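Local structure of L-ribulose 3-epimerase (7CJ7) at residues 131-134 / 135-139. The protein catalyses the reversible epimerization of ketoses at C3 with the help of manganese, acting most strongly on L-ribulose. Residues are numbered along the deposited sequence; the frame is centred on the assembly and turned at random.
Sequences SVAA and MQRLA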
loop_
_atom_site.group_PDB
_atom_site.type_symbol
_atom_site.label_atom_id
_atom_site.label_comp_id
_atom_site.label_asym_id
_atom_site.label_seq_id
_atom_site.Cartn_x
_atom_site.Cartn_y
_atom_site.Cartn_z
ATOM N N SER A 131 -19.086 13.081 1.515
ATOM C CA SER A 131 -17.719 13.577 1.827
ATOM C C SER A 131 -17.582 15.042 1.389
ATOM O O SER A 131 -17.151 15.886 2.184
ATOM C CB SER A 131 -16.698 12.722 1.153
ATOM O OG SER A 131 -15.409 13.038 1.644
ATOM N N VAL A 132 -17.972 15.350 0.156
ATOM C CA VAL A 132 -17.922 16.742 -0.385
ATOM C C VAL A 132 -18.706 17.670 0.553
ATOM O O VAL A 132 -18.179 18.749 0.927
ATOM C CB VAL A 132 -18.472 16.802 -1.820
ATOM C CG1 VAL A 132 -18.651 18.236 -2.291
ATOM C CG2 VAL A 132 -17.564 16.051 -2.779
ATOM N N ALA A 133 -19.935 17.298 0.902
ATOM C CA ALA A 133 -20.819 18.148 1.727
ATOM C C ALA A 133 -20.166 18.358 3.096
ATOM O O ALA A 133 -20.175 19.496 3.596
ATOM C CB ALA A 133 -22.187 17.523 1.850
ATOM N N ALA A 134 -19.623 17.288 3.682
ATOM C CA ALA A 134 -18.963 17.339 5.008
ATOM C C ALA A 134 -17.788 18.312 4.941
ATOM O O ALA A 134 -17.561 19.052 5.920
ATOM C CB ALA A 134 -18.509 15.966 5.435
ATOM N N MET A 135 -17.038 18.310 3.836
ATOM C CA MET A 135 -15.835 19.171 3.744
ATOM C C MET A 135 -16.268 20.625 3.525
ATOM O O MET A 135 -15.545 21.535 3.979
ATOM C CB MET A 135 -14.875 18.698 2.653
ATOM C CG MET A 135 -14.228 17.359 2.985
ATOM S SD MET A 135 -13.326 17.325 4.564
ATOM C CE MET A 135 -14.625 16.855 5.708
ATOM N N GLN A 136 -17.418 20.856 2.893
ATOM C CA GLN A 136 -17.987 22.219 2.814
ATOM C C GLN A 136 -18.332 22.708 4.219
ATOM O O GLN A 136 -17.979 23.852 4.537
ATOM C CB GLN A 136 -19.200 22.251 1.895
ATOM C CG GLN A 136 -18.825 21.990 0.450
ATOM C CD GLN A 136 -20.035 21.853 -0.436
ATOM O OE1 GLN A 136 -21.098 21.418 0.001
ATOM N NE2 GLN A 136 -19.871 22.212 -1.697
ATOM N N ARG A 137 -19.028 21.898 5.012
ATOM C CA ARG A 137 -19.455 22.313 6.375
ATOM C C ARG A 137 -18.203 22.575 7.230
ATOM O O ARG A 137 -18.176 23.589 7.961
ATOM C CB ARG A 137 -20.386 21.268 6.998
ATOM C CG ARG A 137 -21.697 21.077 6.249
ATOM C CD ARG A 137 -22.702 20.269 7.053
ATOM N NE ARG A 137 -22.248 18.915 7.340
ATOM C CZ ARG A 137 -22.386 17.880 6.521
ATOM N NH1 ARG A 137 -22.947 18.036 5.340
ATOM N NH2 ARG A 137 -21.948 16.684 6.874
ATOM N N LEU A 138 -17.197 21.702 7.143
ATOM C CA LEU A 138 -15.953 21.846 7.937
ATOM C C LEU A 138 -15.204 23.099 7.473
ATOM O O LEU A 138 -14.777 23.871 8.325
ATOM C CB LEU A 138 -15.075 20.611 7.775
ATOM C CG LEU A 138 -13.691 20.733 8.411
ATOM C CD1 LEU A 138 -13.800 21.030 9.901
ATOM C CD2 LEU A 138 -12.874 19.478 8.167
ATOM N N ALA A 139 -15.022 23.284 6.167
ATOM C CA ALA A 139 -14.323 24.475 5.629
ATOM C C ALA A 139 -14.977 25.746 6.190
ATOM O O ALA A 139 -14.252 26.679 6.584
ATOM C CB ALA A 139 -14.324 24.452 4.123
#
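Arg137 and Met135 both fold back over Ala134: each has CG beside its own backbone N, and a later bend does the rest, the one at chi3 in the arginine (-62°) bringing the guanidinium back over the preceding turn, those at chi2 and chi3 in the methionine (-57° and 89°) curling CE onto the neighbouring Ala134. The setting is helix 125-143 of the TIM barrel, the helix of the beta-alpha-beta unit between strands 107-112 and 148-152. Four successive i to i+4 hydrogen bonds join the two turns, among them Arg137 N to Ala133 O at 3.0 Å and Leu138 N to Ala134 O at 2.9 Å. The guanidinium lays one face over Ala133 O and Ala134 CA, the latter 3.5 Å from the plane and offset toward the rim, while NH1 reaches Ala133 CB at 3.6 Å. Alanines suit both places, since a methyl lets the flat group lie close to the backbone; NH2 is then held by a salt bridge to Asp90 on helix 83-102. Met135 serves the barrel side, where its long, flexible side chain touches Leu93, Tyr113, Val175 and Leu151, and its CE comes 4.0 Å from Ala134 CB. An alanine in place of Met135 would probably leave a gap among these neighbours and strip the Ala134 methyl of its CE neighbour. Gln136, half polar and half aliphatic, suits the boundary: NE2 donates a hydrogen bond to Val175 O at the end of helix 165-175, and its extended chain starts with CG 3.3 Å from Val132 O, the same oxygen that accepts a hydrogen bond from Gln136 N at 3.0 Å.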